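Local coordinates for protein alginase (Pseudoalteromonas, PDB 4Q8K) that probably cleaves the polysaccharide alginate by beta-elimination, as a bacterial lyase of polysaccharide lyase family 18, at residues D155-N160 / G186-Y191; T169-P174 / K356-N361. All blocks are in the same frame, centred on the assembly; numbering follows the deposited sequence.

Overall arrangement
From the N terminus, the chain first runs through 155-160, which holds the end of an outer strand, and then through 169-174, whose first part is a strand. It returns at 186-191 to close contact 1, a short loop of 25 residues. Contact 2 closes only at 356-361, 181 residues on from its first segment, near the C-terminal end of the modelled chain. Segment 169-174 lies between the segments of contact 1 and 356-361 lies beyond them, so the two loops cross. Contact 1 belongs to one antiparallel sheet of the lyase domain and contact 2 to the other. Their centres are about 12 Å apart. They touch where Tyr191 and His189 meet Phe172 and Val173, so the two sheets pack together here.

Contact 1: residues D155-N160 / G186-Y191; sequences DLEGDN and GWRHEY. With SO4 (sulfate ion), chain D.
Glu157 and Glu190 form an antiparallel hydrogen-bonded pair. Glu157 N donates to Glu190 O at 2.8 Å, and Glu190 N returns a bond to Glu157 O at 3.1 Å. Next along the ladder, Leu156 and Tyr191 are a non-hydrogen-bonded pair.

Charged groups gather on the face that carries the two glutamates. Their side chains run side by side in the same direction, with carboxylate planes 38° apart. Glu157 OE2 comes within 2.5 Å of Glu190 OE1, so one acid is probably protonated. Arg188 NH1 forms a salt bridge with Glu157 OE1 at 3.1 Å. It comes from the syn side but tilted out of the carboxylate plane, with the guanidinium steeply turned at 82° to the carboxylate. The arginine chain bends at chi3 (59°), with CD alongside the acid and NH1 coming back to it. NH1 also donates to sulfate O3 at 2.9 Å, and NH2 to sulfate O4 at 3.2 Å. The sulfate sits at the guanidinium edge and also bonds Thr181. It probably comes from the crystallisation liquor. Lys318 forms a salt bridge with Glu190 OE1 and extends the network.

On the face of Leu156 and Tyr191 the contact is an apolar one. Leu156 CD1 makes a CH-pi contact over one face of the Tyr191 ring, 4.1 Å from its centroid and displaced toward the rim.

The strand pairing ends at Gly158, whose backbone conformation would press a CB against the preceding carbonyl. Its carbonyl O lies 3.0 Å from His189 NE2, near the imidazole plane. The other ring nitrogen, ND1, is hydrogen-bonded to Val173 N.

Strand 154-157 is an edge strand of one antiparallel sheet of the concanavalin-like lyase fold, with 186-193 inside it. Strands 316-319 and 321-324 also pair with 186-193. Helix 174-177 packs against His189 and Trp187, and helix 340-349 against Trp187.

Contact 2: residues T169-P174 / K356-N361; sequences TLVFVP and KVTMTN
Phe172 and Met359 both hold CG anti to the carbonyl carbon (chi1 -58° and -69°), and the extended methionine chain carries its sulfur to the phenylalanine. The two side chains cross at about a right angle. Met359 SD lies 4.0 Å from Phe172 CE2, an oblique Met-aromatic contact. Val357 O approaches the edge of the same ring, 3.5 Å from Phe172 CD2.

Leu170 and Val357 share this buried face. Met359 also reaches Phe208, and Val357 touches Val212, both on strand 204-216.

The opposite face carries Val171 and Thr358. Val171 CG1 meets Lys356 CG at 3.7 Å, so the aliphatic part of the lysine lies against the valine. Val173 CG1 meets the same carbon, and its side chain runs alongside the lysine chain. Thr169 CG2 packs on Thr358 CG2 at 3.6 Å, methyl against methyl, while Thr169 OG1 bonds Asp166.

Four backbone hydrogen bonds join the strands in two pairs. Leu170 N bonds Met359 O at 3.0 Å, and Met359 N bonds Leu170 O at 2.8 Å. Phe172 and Val357 exchange a second pair of bonds. Thr358 CA adds a CA-H...O contact to Leu170 O at 3.2 Å.

Strand 169-172 lies between strands 164-166 and 355-368 in this sheet. This is regular antiparallel pairing within one sheet of a concanavalin-like beta-sandwich, the jelly-roll fold expected of this alginate lyase clan.

Contact 1: residues D155-N160 / G186-Y191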
loop_
_atom_site.group_PDB
_atom_site.type_symbol
_atom_site.label_atom_id
_atom_site.label_comp_id
_atom_site.label_asym_id
_atom_site.label_seq_id
_atom_site.Cartn_x
_atom_site.Cartn_y
_atom_site.Cartn_z
ATOM N N ASP A 155 3.693 14.148 -0.595
ATOM C CA ASP A 155 2.723 14.719 -1.538
ATOM C C ASP A 155 1.470 13.866 -1.539
ATOM O O ASP A 155 1.557 12.640 -1.436
ATOM C CB ASP A 155 3.279 14.722 -2.955
ATOM C CG ASP A 155 4.261 15.846 -3.194
ATOM O OD1 ASP A 155 4.236 16.822 -2.424
ATOM O OD2 ASP A 155 5.053 15.756 -4.148
ATOM N N LEU A 156 0.310 14.502 -1.683
ATOM C CA LEU A 156 -0.965 13.785 -1.663
ATOM C C LEU A 156 -1.426 13.384 -3.064
ATOM O O LEU A 156 -1.337 14.167 -4.001
ATOM C CB LEU A 156 -2.043 14.628 -0.972
ATOM C CG LEU A 156 -3.469 14.056 -0.956
ATOM C CD1 LEU A 156 -3.495 12.732 -0.200
ATOM C CD2 LEU A 156 -4.454 15.044 -0.334
ATOM N N GLU A 157 -1.906 12.149 -3.190
ATOM C CA GLU A 157 -2.496 11.650 -4.428
ATOM C C GLU A 157 -3.955 11.371 -4.136
ATOM O O GLU A 157 -4.280 10.413 -3.431
ATOM C CB GLU A 157 -1.818 10.347 -4.881
ATOM C CG GLU A 157 -0.331 10.442 -5.150
ATOM C CD GLU A 157 0.303 9.072 -5.267
ATOM O OE1 GLU A 157 0.491 8.584 -6.404
ATOM O OE2 GLU A 157 0.604 8.484 -4.212
ATOM N N GLY A 158 -4.837 12.208 -4.678
ATOM C CA GLY A 158 -6.250 12.124 -4.367
ATOM C C GLY A 158 -6.632 13.207 -3.377
ATOM O O GLY A 158 -6.628 12.993 -2.165
ATOM N N ASP A 159 -6.956 14.372 -3.903
ATOM C CA ASP A 159 -7.167 15.554 -3.115
ATOM C C ASP A 159 -8.440 15.528 -2.302
ATOM O O ASP A 159 -8.509 16.060 -1.229
ATOM C CB ASP A 159 -7.178 16.782 -4.032
ATOM C CG ASP A 159 -5.855 17.085 -4.591
ATOM O OD1 ASP A 159 -4.916 17.157 -3.833
ATOM O OD2 ASP A 159 -5.728 17.247 -5.783
ATOM N N ASN A 160 -9.461 14.900 -2.844
ATOM C CA ASN A 160 -10.722 14.861 -2.142
ATOM C C ASN A 160 -11.379 13.521 -2.058
ATOM O O ASN A 160 -11.544 12.892 -3.033
ATOM C CB ASN A 160 -11.703 15.873 -2.722
ATOM C CG ASN A 160 -12.860 16.132 -1.781
ATOM O OD1 ASN A 160 -12.822 17.038 -0.949
ATOM N ND2 ASN A 160 -13.879 15.325 -1.893
ATOM N N GLY A 186 -5.847 0.793 -11.155
ATOM C CA GLY A 186 -6.917 0.911 -10.192
ATOM C C GLY A 186 -7.148 2.347 -9.788
ATOM O O GLY A 186 -6.884 3.272 -10.560
ATOM N N TRP A 187 -7.653 2.524 -8.578
ATOM C CA TRP A 187 -7.872 3.847 -8.012
ATOM C C TRP A 187 -7.055 3.936 -6.746
ATOM O O TRP A 187 -6.953 2.952 -6.020
ATOM C CB TRP A 187 -9.333 4.026 -7.641
ATOM C CG TRP A 187 -10.183 4.556 -8.746
ATOM C CD1 TRP A 187 -9.760 5.147 -9.906
ATOM C CD2 TRP A 187 -11.606 4.522 -8.805
ATOM N NE1 TRP A 187 -10.846 5.504 -10.677
ATOM C CE2 TRP A 187 -11.989 5.140 -10.015
ATOM C CE3 TRP A 187 -12.598 4.056 -7.938
ATOM C CZ2 TRP A 187 -13.320 5.270 -10.392
ATOM C CZ3 TRP A 187 -13.919 4.200 -8.305
ATOM C CH2 TRP A 187 -14.269 4.808 -9.521
ATOM N N ARG A 188 -6.486 5.103 -6.465
ATOM C CA ARG A 188 -5.703 5.250 -5.239
ATOM C C ARG A 188 -6.060 6.478 -4.415
ATOM O O ARG A 188 -6.606 7.470 -4.922
ATOM C CB ARG A 188 -4.196 5.246 -5.529
ATOM C CG ARG A 188 -3.667 6.588 -6.019
ATOM C CD ARG A 188 -2.240 6.489 -6.505
ATOM N NE ARG A 188 -2.096 5.527 -7.592
ATOM C CZ ARG A 188 -0.961 5.276 -8.233
ATOM N NH1 ARG A 188 0.160 5.907 -7.894
ATOM N NH2 ARG A 188 -0.945 4.386 -9.217
ATOM N N HIS A 189 -5.735 6.386 -3.131
ATOM C CA HIS A 189 -5.764 7.512 -2.211
ATOM C C HIS A 189 -4.528 7.294 -1.346
ATOM O O HIS A 189 -4.504 6.379 -0.529
ATOM C CB HIS A 189 -7.014 7.467 -1.360
ATOM C CG HIS A 189 -7.435 8.805 -0.837
ATOM N ND1 HIS A 189 -8.428 8.955 0.099
ATOM C CD2 HIS A 189 -6.984 10.052 -1.120
ATOM C CE1 HIS A 189 -8.590 10.244 0.365
ATOM N NE2 HIS A 189 -7.729 10.928 -0.362
ATOM N N GLU A 190 -3.502 8.121 -1.535
ATOM C CA GLU A 190 -2.158 7.738 -1.130
ATOM C C GLU A 190 -1.249 8.945 -0.908
ATOM O O GLU A 190 -1.419 9.995 -1.546
ATOM C CB GLU A 190 -1.595 6.884 -2.263
ATOM C CG GLU A 190 -0.252 6.248 -2.061
ATOM C CD GLU A 190 0.104 5.388 -3.256
ATOM O OE1 GLU A 190 0.540 5.941 -4.293
ATOM O OE2 GLU A 190 -0.077 4.162 -3.165
ATOM N N TYR A 191 -0.280 8.785 -0.007
ATOM C CA TYR A 191 0.777 9.775 0.164
ATOM C C TYR A 191 2.077 9.202 -0.392
ATOM O O TYR A 191 2.313 7.996 -0.302
ATOM C CB TYR A 191 0.984 10.100 1.641
ATOM C CG TYR A 191 -0.060 10.993 2.274
ATOM C CD1 TYR A 191 -0.109 12.352 1.985
ATOM C CD2 TYR A 191 -0.973 10.484 3.192
ATOM C CE1 TYR A 191 -1.046 13.167 2.580
ATOM C CE2 TYR A 191 -1.917 11.287 3.785
ATOM C CZ TYR A 191 -1.947 12.631 3.477
ATOM O OH TYR A 191 -2.891 13.434 4.066
HETATM S S SO4 D . 2.521 4.628 -10.948
HETATM O O1 SO4 D . 3.277 5.370 -11.960
HETATM O O2 SO4 D . 3.297 3.451 -10.553
HETATM O O3 SO4 D . 2.272 5.504 -9.806
HETATM O O4 SO4 D . 1.254 4.195 -11.520
#

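Contact 2: residues T169-P174 / K356-N361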
loop_
_atom_site.group_PDB
_atom_site.type_symbol
_atom_site.label_atom_id
_atom_site.label_comp_id
_atom_site.label_asym_id
_atom_site.label_seq_id
_atom_site.Cartn_x
_atom_site.Cartn_y
_atom_site.Cartn_z
ATOM N N THR A 169 -6.208 11.141 12.754
ATOM C CA THR A 169 -6.714 10.046 11.926
ATOM C C THR A 169 -6.557 10.293 10.427
ATOM O O THR A 169 -6.869 11.373 9.931
ATOM C CB THR A 169 -8.204 9.786 12.211
ATOM O OG1 THR A 169 -8.444 9.810 13.623
ATOM C CG2 THR A 169 -8.627 8.442 11.645
ATOM N N LEU A 170 -6.061 9.285 9.709
ATOM C CA LEU A 170 -6.028 9.324 8.254
ATOM C C LEU A 170 -6.990 8.282 7.698
ATOM O O LEU A 170 -6.965 7.119 8.106
ATOM C CB LEU A 170 -4.618 9.051 7.724
ATOM C CG LEU A 170 -3.513 10.048 8.084
ATOM C CD1 LEU A 170 -2.174 9.541 7.588
ATOM C CD2 LEU A 170 -3.810 11.422 7.494
ATOM N N VAL A 171 -7.850 8.703 6.776
ATOM C CA VAL A 171 -8.788 7.783 6.137
ATOM C C VAL A 171 -8.585 7.800 4.635
ATOM O O VAL A 171 -8.746 8.837 3.997
ATOM C CB VAL A 171 -10.249 8.152 6.447
ATOM C CG1 VAL A 171 -11.189 7.405 5.503
ATOM C CG2 VAL A 171 -10.575 7.853 7.902
ATOM N N PHE A 172 -8.234 6.648 4.073
ATOM C CA PHE A 172 -7.959 6.541 2.644
ATOM C C PHE A 172 -9.088 5.800 1.946
ATOM O O PHE A 172 -9.333 4.622 2.216
ATOM C CB PHE A 172 -6.624 5.835 2.395
ATOM C CG PHE A 172 -5.445 6.517 3.050
ATOM C CD1 PHE A 172 -4.804 7.579 2.423
ATOM C CD2 PHE A 172 -4.991 6.111 4.292
ATOM C CE1 PHE A 172 -3.724 8.214 3.017
ATOM C CE2 PHE A 172 -3.906 6.750 4.892
ATOM C CZ PHE A 172 -3.282 7.794 4.257
ATOM N N VAL A 173 -9.774 6.505 1.049
ATOM C CA VAL A 173 -10.974 5.991 0.404
ATOM C C VAL A 173 -10.883 6.189 -1.107
ATOM O O VAL A 173 -11.389 7.173 -1.651
ATOM C CB VAL A 173 -12.208 6.712 0.943
ATOM C CG1 VAL A 173 -12.658 6.091 2.264
ATOM C CG2 VAL A 173 -11.906 8.213 1.123
ATOM N N PRO A 174 -10.212 5.264 -1.795
ATOM C CA PRO A 174 -9.964 5.366 -3.236
ATOM C C PRO A 174 -11.249 5.312 -4.078
ATOM O O PRO A 174 -11.249 5.850 -5.186
ATOM C CB PRO A 174 -9.066 4.159 -3.517
ATOM C CG PRO A 174 -9.404 3.191 -2.420
ATOM C CD PRO A 174 -9.610 4.046 -1.217
ATOM N N LYS A 356 -12.009 1.195 2.790
ATOM C CA LYS A 356 -11.586 2.277 3.655
ATOM C C LYS A 356 -10.441 1.804 4.536
ATOM O O LYS A 356 -10.622 0.920 5.374
ATOM C CB LYS A 356 -12.750 2.750 4.529
ATOM C CG LYS A 356 -12.372 3.874 5.487
ATOM C CD LYS A 356 -13.482 4.169 6.476
ATOM C CE LYS A 356 -14.679 4.796 5.777
ATOM N NZ LYS A 356 -15.686 5.300 6.751
ATOM N N VAL A 357 -9.267 2.390 4.330
ATOM C CA VAL A 357 -8.120 2.136 5.201
ATOM C C VAL A 357 -7.953 3.312 6.173
ATOM O O VAL A 357 -7.749 4.453 5.756
ATOM C CB VAL A 357 -6.823 1.897 4.401
ATOM C CG1 VAL A 357 -5.616 1.747 5.340
ATOM C CG2 VAL A 357 -6.957 0.655 3.526
ATOM N N THR A 358 -8.057 3.022 7.465
ATOM C CA THR A 358 -7.947 4.047 8.497
ATOM C C THR A 358 -6.637 3.862 9.248
ATOM O O THR A 358 -6.371 2.786 9.772
ATOM C CB THR A 358 -9.111 3.960 9.498
ATOM O OG1 THR A 358 -10.355 4.116 8.805
ATOM C CG2 THR A 358 -9.000 5.050 10.553
ATOM N N MET A 359 -5.822 4.909 9.295
ATOM C CA MET A 359 -4.536 4.804 9.967
ATOM C C MET A 359 -4.439 5.768 11.134
ATOM O O MET A 359 -4.714 6.954 10.990
ATOM C CB MET A 359 -3.396 5.059 8.981
ATOM C CG MET A 359 -3.241 3.973 7.956
ATOM S SD MET A 359 -1.733 4.128 7.010
ATOM C CE MET A 359 -2.054 2.981 5.670
ATOM N N THR A 360 -4.058 5.231 12.290
ATOM C CA THR A 360 -3.896 5.992 13.515
ATOM C C THR A 360 -2.538 5.649 14.127
ATOM O O THR A 360 -1.839 4.744 13.646
ATOM C CB THR A 360 -4.994 5.647 14.532
ATOM O OG1 THR A 360 -5.068 4.223 14.687
ATOM C CG2 THR A 360 -6.361 6.181 14.064
ATOM N N ASN A 361 -2.166 6.365 15.189
ATOM C CA ASN A 361 -0.864 6.169 15.822
ATOM C C ASN A 361 0.223 6.063 14.765
ATOM O O ASN A 361 0.988 5.099 14.736
ATOM C CB ASN A 361 -0.855 4.904 16.674
ATOM C CG ASN A 361 -1.922 4.910 17.743
ATOM O OD1 ASN A 361 -2.536 3.878 18.024
ATOM N ND2 ASN A 361 -2.157 6.071 18.343
#